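Local structure of HIAXHD3 (Humicola insolens, 3ZXK) at residues T57-L71 with S330-S342. The protein probably removes arabinofuranose side chains from xylan as a family GH43 arabinofuranosidase. Residues are numbered along the deposited sequence; the frame is centred on the assembly and turned at random.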
ATOM      1  N   THR A  57      -1.164  11.444  -2.778  1.00  4.56           N
ATOM      2  CA  THR A  57      -2.613  11.319  -2.999  1.00  4.28           C
ATOM      3  C   THR A  57      -3.022   9.849  -3.016  1.00  4.03           C
ATOM      4  O   THR A  57      -2.162   8.967  -2.951  1.00  4.21           O
ATOM      5  CB  THR A  57      -3.068  12.073  -4.311  1.00  4.26           C
ATOM      6  OG1 THR A  57      -4.504  12.189  -4.352  1.00  4.59           O
ATOM      7  CG2 THR A  57      -2.573  11.383  -5.585  1.00  4.38           C
ATOM      8  N   HIS A  58      -4.320   9.587  -3.093  1.00  3.69           N
ATOM      9  CA  HIS A  58      -4.817   8.234  -3.344  1.00  3.26           C
ATOM     10  C   HIS A  58      -5.808   8.330  -4.473  1.00  3.06           C
ATOM     11  O   HIS A  58      -6.645   9.233  -4.494  1.00  3.36           O
ATOM     12  CB  HIS A  58      -5.580   7.673  -2.156  1.00  3.48           C
ATOM     13  CG  HIS A  58      -4.719   7.163  -1.022  1.00  4.29           C
ATOM     14  ND1 HIS A  58      -4.059   7.986  -0.169  1.00  5.56           N
ATOM     15  CD2 HIS A  58      -4.442   5.863  -0.613  1.00  4.31           C
ATOM     16  CE1 HIS A  58      -3.434   7.245   0.777  1.00  6.49           C
ATOM     17  NE2 HIS A  58      -3.650   5.951   0.501  1.00  5.28           N
ATOM     18  N   SER A  59      -5.758   7.388  -5.409  1.00  3.30           N
ATOM     19  CA  SER A  59      -6.663   7.451  -6.593  1.00  3.23           C
ATOM     20  C   SER A  59      -8.120   7.074  -6.301  1.00  3.44           C
ATOM     21  O   SER A  59      -8.999   7.433  -7.073  1.00  3.74           O
ATOM     22  CB  SER A  59      -6.135   6.533  -7.699  1.00  3.50           C
ATOM     23  OG  SER A  59      -4.911   7.012  -8.181  1.00  4.07           O
ATOM     24  N   VAL A  60      -8.341   6.331  -5.209  1.00  3.30           N
ATOM     25  CA  VAL A  60      -9.710   5.904  -4.875  1.00  3.43           C
ATOM     26  C   VAL A  60     -10.051   6.404  -3.467  1.00  3.77           C
ATOM     27  O   VAL A  60      -9.852   5.707  -2.471  1.00  4.04           O
ATOM     28  CB  VAL A  60      -9.864   4.375  -5.048  1.00  3.48           C
ATOM     29  CG1 VAL A  60     -11.317   3.944  -4.834  1.00  3.94           C
ATOM     30  CG2 VAL A  60      -9.423   3.936  -6.435  1.00  3.93           C
ATOM     31  N   PRO A  61     -10.560   7.633  -3.366  1.00  4.13           N
ATOM     32  CA  PRO A  61     -10.752   8.207  -2.027  1.00  4.69           C
ATOM     33  C   PRO A  61     -11.725   7.442  -1.144  1.00  4.51           C
ATOM     34  O   PRO A  61     -11.591   7.521   0.082  1.00  5.18           O
ATOM     35  CB  PRO A  61     -11.235   9.636  -2.308  1.00  5.46           C
ATOM     36  CG  PRO A  61     -11.529   9.721  -3.777  1.00  5.97           C
ATOM     37  CD  PRO A  61     -10.665   8.660  -4.424  1.00  4.68           C
ATOM     38  N   ARG A  62     -12.699   6.753  -1.728  1.00  4.62           N
ATOM     39  CA  ARG A  62     -13.558   5.843  -0.958  1.00  4.51           C
ATOM     40  C   ARG A  62     -13.863   4.711  -1.913  1.00  4.41           C
ATOM     41  O   ARG A  62     -14.162   4.968  -3.078  1.00  5.29           O
ATOM     42  CB  ARG A  62     -14.845   6.529  -0.513  1.00  5.48           C
ATOM     43  CG  ARG A  62     -15.790   5.628   0.263  1.00  5.32           C
ATOM     44  CD  ARG A  62     -16.965   6.431   0.797  1.00  6.61           C
ATOM     45  NE  ARG A  62     -17.894   5.576   1.541  1.00  7.25           N
ATOM     46  CZ  ARG A  62     -17.822   5.350   2.847  1.00  7.76           C
ATOM     47  NH1 ARG A  62     -16.878   5.950   3.582  1.00  6.56           N
ATOM     48  NH2 ARG A  62     -18.697   4.524   3.419  1.00  9.99           N
ATOM     49  N   LEU A  63     -13.787   3.473  -1.442  1.00  4.34           N
ATOM     50  CA  LEU A  63     -13.924   2.311  -2.315  1.00  4.88           C
ATOM     51  C   LEU A  63     -15.374   2.235  -2.751  1.00  5.72           C
ATOM     52  O   LEU A  63     -16.259   2.238  -1.925  1.00  7.49           O
ATOM     53  CB  LEU A  63     -13.489   1.031  -1.570  1.00  5.38           C
ATOM     54  CG  LEU A  63     -12.103   1.139  -0.884  1.00  5.07           C
ATOM     55  CD1 LEU A  63     -11.682  -0.210  -0.305  1.00  5.68           C
ATOM     56  CD2 LEU A  63     -11.026   1.623  -1.850  1.00  4.96           C
ATOM     57  N   ASN A  64     -15.611   2.162  -4.058  1.00  5.70           N
ATOM     58  CA  ASN A  64     -16.960   2.134  -4.626  1.00  6.77           C
ATOM     59  C   ASN A  64     -17.291   0.825  -5.333  1.00  7.34           C
ATOM     60  O   ASN A  64     -18.050   0.801  -6.307  1.00  9.46           O
ATOM     61  CB  ASN A  64     -17.129   3.316  -5.592  1.00  7.32           C
ATOM     62  CG  ASN A  64     -16.238   3.208  -6.839  1.00  7.95           C
ATOM     63  OD1 ASN A  64     -15.051   2.855  -6.758  1.00  7.61           O
ATOM     64  ND2 ASN A  64     -16.808   3.552  -7.994  1.00 10.10           N
ATOM     65  N   PHE A  65     -16.766  -0.261  -4.811  1.00  6.75           N
ATOM     66  CA  PHE A  65     -16.807  -1.532  -5.512  1.00  7.15           C
ATOM     67  C   PHE A  65     -17.912  -2.455  -5.029  1.00  7.56           C
ATOM     68  O   PHE A  65     -18.029  -3.588  -5.505  1.00 10.44           O
ATOM     69  CB  PHE A  65     -15.471  -2.246  -5.386  1.00  6.73           C
ATOM     70  CG  PHE A  65     -14.278  -1.361  -5.614  1.00  6.41           C
ATOM     71  CD1 PHE A  65     -14.185  -0.609  -6.782  1.00  6.80           C
ATOM     72  CD2 PHE A  65     -13.240  -1.292  -4.681  1.00  6.48           C
ATOM     73  CE1 PHE A  65     -13.076   0.198  -7.032  1.00  6.52           C
ATOM     74  CE2 PHE A  65     -12.128  -0.482  -4.930  1.00  6.20           C
ATOM     75  CZ  PHE A  65     -12.056   0.284  -6.087  1.00  5.98           C
ATOM     76  N   GLY A  66     -18.731  -1.992  -4.091  1.00  7.85           N
ATOM     77  CA  GLY A  66     -19.805  -2.821  -3.561  1.00  7.62           C
ATOM     78  C   GLY A  66     -20.016  -2.629  -2.078  1.00  7.65           C
ATOM     79  O   GLY A  66     -19.161  -2.090  -1.367  1.00  7.29           O
ATOM     80  N   SER A  67     -21.172  -3.075  -1.600  1.00  7.60           N
ATOM     81  CA  SER A  67     -21.574  -2.807  -0.218  1.00  7.56           C
ATOM     82  C   SER A  67     -20.700  -3.528   0.814  1.00  7.19           C
ATOM     83  O   SER A  67     -20.587  -3.072   1.937  1.00  7.28           O
ATOM     84  CB  SER A  67     -23.050  -3.138  -0.007  1.00  8.49           C
ATOM     85  OG  SER A  67     -23.333  -4.466  -0.408  1.00 10.90           O
ATOM     86  N   ASN A  68     -20.026  -4.619   0.425  1.00  6.84           N
ATOM     87  CA  ASN A  68     -19.179  -5.300   1.411  1.00  7.02           C
ATOM     88  C   ASN A  68     -17.939  -4.483   1.772  1.00  5.60           C
ATOM     89  O   ASN A  68     -17.326  -4.746   2.785  1.00  5.30           O
ATOM     90  CB  ASN A  68     -18.773  -6.707   0.947  1.00  8.70           C
ATOM     91  CG  ASN A  68     -19.870  -7.752   1.167  1.00 12.10           C
ATOM     92  OD1 ASN A  68     -20.819  -7.575   1.967  1.00 13.14           O
ATOM     93  ND2 ASN A  68     -19.737  -8.866   0.467  1.00 16.45           N
ATOM     94  N   TYR A  69     -17.579  -3.503   0.941  1.00  5.79           N
ATOM     95  CA  TYR A  69     -16.459  -2.618   1.259  1.00  5.52           C
ATOM     96  C   TYR A  69     -16.743  -1.660   2.410  1.00  5.60           C
ATOM     97  O   TYR A  69     -15.819  -1.018   2.883  1.00  6.00           O
ATOM     98  CB  TYR A  69     -15.966  -1.878  -0.016  1.00  5.88           C
ATOM     99  CG  TYR A  69     -15.333  -2.897  -0.928  1.00  5.67           C
ATOM    100  CD1 TYR A  69     -13.995  -3.256  -0.797  1.00  5.30           C
ATOM    101  CD2 TYR A  69     -16.121  -3.606  -1.859  1.00  4.90           C
ATOM    102  CE1 TYR A  69     -13.455  -4.265  -1.582  1.00  5.77           C
ATOM    103  CE2 TYR A  69     -15.581  -4.625  -2.651  1.00  5.53           C
ATOM    104  CZ  TYR A  69     -14.242  -4.938  -2.513  1.00  5.59           C
ATOM    105  OH  TYR A  69     -13.712  -5.940  -3.276  1.00  5.91           O
ATOM    106  N   ASP A  70     -17.991  -1.588   2.879  1.00  5.98           N
ATOM    107  CA  ASP A  70     -18.362  -0.827   4.075  1.00  7.05           C
ATOM    108  C   ASP A  70     -18.385  -1.703   5.338  1.00  7.89           C
ATOM    109  O   ASP A  70     -18.789  -1.216   6.400  1.00  9.21           O
ATOM    110  CB  ASP A  70     -19.740  -0.165   3.877  1.00  8.72           C
ATOM    111  CG  ASP A  70     -19.791   0.801   2.682  1.00 10.59           C
ATOM    112  OD1 ASP A  70     -18.745   1.342   2.205  1.00 11.86           O
ATOM    113  OD2 ASP A  70     -20.927   1.073   2.225  1.00 15.23           O
ATOM    114  N   LEU A  71     -17.937  -2.972   5.231  1.00  6.91           N
ATOM    115  CA  LEU A  71     -17.840  -3.916   6.366  1.00  6.92           C
ATOM    116  C   LEU A  71     -19.156  -3.914   7.170  1.00  7.10           C
ATOM    117  O   LEU A  71     -19.191  -3.548   8.353  1.00  6.82           O
ATOM    118  CB  LEU A  71     -16.609  -3.596   7.242  1.00  6.83           C
ATOM    119  CG  LEU A  71     -16.168  -4.587   8.326  1.00  7.04           C
ATOM    120  CD1 LEU A  71     -15.795  -5.955   7.737  1.00  7.42           C
ATOM    121  CD2 LEU A  71     -14.973  -3.995   9.057  1.00  8.08           C
ATOM    122  N   SER A 330      -3.306  12.996   6.746  1.00  6.97           N
ATOM    123  CA  SER A 330      -2.102  12.838   5.953  1.00  6.76           C
ATOM    124  C   SER A 330      -2.253  11.618   5.033  1.00  6.33           C
ATOM    125  O   SER A 330      -3.126  10.746   5.232  1.00  6.22           O
ATOM    126  CB  SER A 330      -0.890  12.649   6.868  1.00  8.43           C
ATOM    127  OG  SER A 330      -0.733  11.280   7.158  1.00  9.56           O
ATOM    128  N   GLU A 331      -1.362  11.526   4.049  1.00  6.39           N
ATOM    129  CA  GLU A 331      -1.465  10.494   3.032  1.00  6.65           C
ATOM    130  C   GLU A 331      -1.011   9.144   3.567  1.00  6.27           C
ATOM    131  O   GLU A 331      -1.131   8.138   2.884  1.00  7.43           O
ATOM    132  CB  GLU A 331      -0.636  10.919   1.811  1.00  8.47           C
ATOM    133  CG  GLU A 331      -1.276  12.052   1.016  1.00 10.26           C
ATOM    134  CD  GLU A 331      -2.643  11.630   0.489  1.00 12.97           C
ATOM    135  OE1 GLU A 331      -2.742  10.507  -0.077  1.00 14.31           O
ATOM    136  OE2 GLU A 331      -3.626  12.401   0.641  1.00 17.23           O
ATOM    137  N   HIS A 332      -0.536   9.106   4.811  1.00  5.55           N
ATOM    138  CA  HIS A 332      -0.087   7.828   5.398  1.00  5.07           C
ATOM    139  C   HIS A 332      -1.206   6.958   5.952  1.00  4.67           C
ATOM    140  O   HIS A 332      -1.023   5.747   6.140  1.00  5.69           O
ATOM    141  CB  HIS A 332       0.931   8.075   6.510  1.00  5.49           C
ATOM    142  CG  HIS A 332       2.161   8.782   6.046  1.00  6.44           C
ATOM    143  ND1 HIS A 332       3.165   8.153   5.404  1.00  6.71           N
ATOM    144  CD2 HIS A 332       2.511  10.123   6.110  1.00  7.03           C
ATOM    145  CE1 HIS A 332       4.098   9.042   5.063  1.00  7.28           C
ATOM    146  NE2 HIS A 332       3.697  10.253   5.491  1.00  6.58           N
ATOM    147  N   TRP A 333      -2.375   7.533   6.216  1.00  4.26           N
ATOM    148  CA  TRP A 333      -3.443   6.787   6.891  1.00  3.88           C
ATOM    149  C   TRP A 333      -4.424   6.187   5.946  1.00  4.18           C
ATOM    150  O   TRP A 333      -4.812   6.814   4.934  1.00  4.55           O
ATOM    151  CB  TRP A 333      -4.207   7.704   7.814  1.00  4.57           C
ATOM    152  CG  TRP A 333      -3.390   8.266   8.934  1.00  4.80           C
ATOM    153  CD1 TRP A 333      -2.917   9.572   9.075  1.00  5.64           C
ATOM    154  CD2 TRP A 333      -2.991   7.571  10.150  1.00  5.50           C
ATOM    155  NE1 TRP A 333      -2.243   9.715  10.275  1.00  7.72           N
ATOM    156  CE2 TRP A 333      -2.245   8.534  10.956  1.00  6.32           C
ATOM    157  CE3 TRP A 333      -3.146   6.279  10.624  1.00  6.01           C
ATOM    158  CZ2 TRP A 333      -1.715   8.199  12.206  1.00  8.32           C
ATOM    159  CZ3 TRP A 333      -2.614   5.951  11.877  1.00  8.20           C
ATOM    160  CH2 TRP A 333      -1.910   6.897  12.648  1.00  9.32           C
ATOM    161  N   GLU A 334      -4.836   4.962   6.279  1.00  3.40           N
ATOM    162  CA  GLU A 334      -5.907   4.273   5.556  1.00  3.62           C
ATOM    163  C   GLU A 334      -6.738   3.470   6.523  1.00  3.03           C
ATOM    164  O   GLU A 334      -6.202   2.788   7.415  1.00  3.69           O
ATOM    165  CB  GLU A 334      -5.340   3.307   4.493  1.00  4.45           C
ATOM    166  CG  GLU A 334      -4.591   3.964   3.321  1.00  5.24           C
ATOM    167  CD  GLU A 334      -3.642   3.058   2.558  1.00  6.05           C
ATOM    168  OE1 GLU A 334      -3.596   1.819   2.779  1.00  7.92           O
ATOM    169  OE2 GLU A 334      -2.913   3.591   1.689  1.00  7.80           O
ATOM    170  N   TRP A 335      -8.048   3.534   6.359  1.00  2.83           N
ATOM    171  CA  TRP A 335      -8.943   2.755   7.195  1.00  2.88           C
ATOM    172  C   TRP A 335      -8.981   1.311   6.758  1.00  2.98           C
ATOM    173  O   TRP A 335      -8.743   1.027   5.591  1.00  3.36           O
ATOM    174  CB  TRP A 335     -10.346   3.298   7.057  1.00  3.18           C
ATOM    175  CG  TRP A 335     -10.543   4.730   7.444  1.00  3.10           C
ATOM    176  CD1 TRP A 335     -10.628   5.830   6.604  1.00  3.93           C
ATOM    177  CD2 TRP A 335     -10.792   5.232   8.791  1.00  3.29           C
ATOM    178  NE1 TRP A 335     -10.859   6.977   7.338  1.00  4.22           N
ATOM    179  CE2 TRP A 335     -10.962   6.680   8.658  1.00  3.71           C
ATOM    180  CE3 TRP A 335     -10.828   4.652  10.070  1.00  3.42           C
ATOM    181  CZ2 TRP A 335     -11.222   7.489   9.750  1.00  4.15           C
ATOM    182  CZ3 TRP A 335     -11.081   5.479  11.169  1.00  3.26           C
ATOM    183  CH2 TRP A 335     -11.276   6.872  11.006  1.00  3.71           C
ATOM    184  N   ASN A 336      -9.279   0.392   7.683  1.00  3.06           N
ATOM    185  CA  ASN A 336      -9.602  -0.995   7.335  1.00  3.23           C
ATOM    186  C   ASN A 336     -11.058  -1.032   6.829  1.00  3.19           C
ATOM    187  O   ASN A 336     -11.980  -0.861   7.611  1.00  3.40           O
ATOM    188  CB  ASN A 336      -9.422  -1.889   8.566  1.00  3.56           C
ATOM    189  CG  ASN A 336     -10.005  -3.269   8.350  1.00  3.99           C
ATOM    190  OD1 ASN A 336      -9.992  -3.771   7.228  1.00  4.70           O
ATOM    191  ND2 ASN A 336     -10.542  -3.870   9.398  1.00  4.57           N
ATOM    192  N   HIS A 337     -11.255  -1.210   5.516  1.00  3.35           N
ATOM    193  CA  HIS A 337     -12.568  -1.015   4.833  1.00  3.32           C
ATOM    194  C   HIS A 337     -13.002   0.455   4.875  1.00  3.36           C
ATOM    195  O   HIS A 337     -12.374   1.258   5.557  1.00  3.34           O
ATOM    196  CB  HIS A 337     -13.666  -1.962   5.369  1.00  3.54           C
ATOM    197  CG  HIS A 337     -13.425  -3.448   5.090  1.00  4.20           C
ATOM    198  ND1 HIS A 337     -12.393  -4.146   5.603  1.00  4.35           N
ATOM    199  CD2 HIS A 337     -14.190  -4.360   4.363  1.00  4.72           C
ATOM    200  CE1 HIS A 337     -12.472  -5.432   5.201  1.00  4.92           C
ATOM    201  NE2 HIS A 337     -13.586  -5.574   4.476  1.00  4.89           N
ATOM    202  N   ASN A 338     -14.023   0.832   4.123  1.00  3.55           N
ATOM    203  CA  ASN A 338     -14.494   2.206   4.152  1.00  3.58           C
ATOM    204  C   ASN A 338     -14.944   2.572   5.555  1.00  3.84           C
ATOM    205  O   ASN A 338     -15.568   1.761   6.268  1.00  4.11           O
ATOM    206  CB  ASN A 338     -15.680   2.415   3.233  1.00  3.92           C
ATOM    207  CG  ASN A 338     -15.309   2.392   1.786  1.00  4.28           C
ATOM    208  OD1 ASN A 338     -14.201   2.770   1.388  1.00  4.46           O
ATOM    209  ND2 ASN A 338     -16.259   1.981   0.977  1.00  4.75           N
ATOM    210  N   PRO A 339     -14.633   3.803   5.967  1.00  4.11           N
ATOM    211  CA  PRO A 339     -15.052   4.251   7.279  1.00  4.58           C
ATOM    212  C   PRO A 339     -16.545   4.623   7.322  1.00  5.49           C
ATOM    213  O   PRO A 339     -17.144   4.935   6.271  1.00  6.88           O
ATOM    214  CB  PRO A 339     -14.172   5.494   7.488  1.00  5.00           C
ATOM    215  CG  PRO A 339     -14.023   6.051   6.122  1.00  4.88           C
ATOM    216  CD  PRO A 339     -13.843   4.824   5.264  1.00  4.14           C
ATOM    217  N   ASP A 340     -17.136   4.553   8.512  1.00  5.64           N
ATOM    218  CA  ASP A 340     -18.425   5.202   8.778  1.00  6.74           C
ATOM    219  C   ASP A 340     -18.126   6.673   9.110  1.00  6.68           C
ATOM    220  O   ASP A 340     -17.627   7.004  10.194  1.00  7.03           O
ATOM    221  CB  ASP A 340     -19.153   4.503   9.929  1.00  7.60           C
ATOM    222  CG  ASP A 340     -20.511   5.122  10.249  1.00  9.51           C
ATOM    223  OD1 ASP A 340     -20.784   6.273   9.824  1.00 11.56           O
ATOM    224  OD2 ASP A 340     -21.302   4.450  10.945  1.00 11.74           O
ATOM    225  N   THR A 341     -18.420   7.549   8.159  1.00  7.13           N
ATOM    226  CA  THR A 341     -18.033   8.941   8.317  1.00  6.69           C
ATOM    227  C   THR A 341     -18.835   9.681   9.382  1.00  7.25           C
ATOM    228  O   THR A 341     -18.419  10.744   9.825  1.00  9.56           O
ATOM    229  CB  THR A 341     -18.163   9.718   6.992  1.00  8.49           C
ATOM    230  OG1 THR A 341     -19.542   9.713   6.593  1.00  9.85           O
ATOM    231  CG2 THR A 341     -17.289   9.082   5.908  1.00  8.69           C
ATOM    232  N   SER A 342     -19.956   9.115   9.818  1.00  7.78           N
ATOM    233  CA  SER A 342     -20.769   9.751  10.844  1.00  8.05           C
ATOM    234  C   SER A 342     -20.147   9.515  12.246  1.00  8.20           C
ATOM    235  O   SER A 342     -20.606  10.110  13.243  1.00  9.95           O
ATOM    236  CB  SER A 342     -22.206   9.210  10.810  1.00  9.84           C
ATOM    237  OG  SER A 342     -22.319   7.912  11.391  1.00 11.15           O
TER
HETATM  238  O   HOH W   1     -18.313   1.592   6.818  1.00 10.57           O
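The amide of N338 is gripped at both ends by 57-71. Its OD1 accepts the backbone N of L63 at 2.9 Å, while ND2 donates to L63 O on a lone pair and to OD1 of D70 at 2.8 Å, the latter nearly straight; both acceptors lie close to the amide plane, so its rotation is well defined, and S39 adds a hydrogen bond to OD1. The R62 guanidinium stacks on this amide, planes 24° apart, with N338 CB over its face. Extended from CG to NE, with CG anti to the backbone N (chi1 179°), R62 reaches P339 O end-on through NH1 (2.9 Å) and, less straight, NH2. With R62 shortened to an alanine, P339 O is likely to lose both of these donors and the N338 amide the group stacked on it. These bonds join the GH43 catalytic domain, a five-bladed beta-propeller, to the C-terminal concanavalin A-like beta-sandwich, whose strand 334-336 pairs antiparallel with 38-39 of the catalytic domain, so that the sheet runs across the interface. Further along, the H58 ring bridges two carboxylates: NE2 meets E334 OE2 in the ring plane at 2.7 Å, the carboxylate nearly perpendicular to the ring, whereas ND1 meets E331 OE1 at a bent 140°. R375 and R509 also pair with E334, probably stabilising its negative charge. At the other end L71 lays CD1 over the H337 ring, 4.0 Å from the centroid, a CH-pi contact, while H337 NE2 accepts a hydrogen bond from the backbone N of A78.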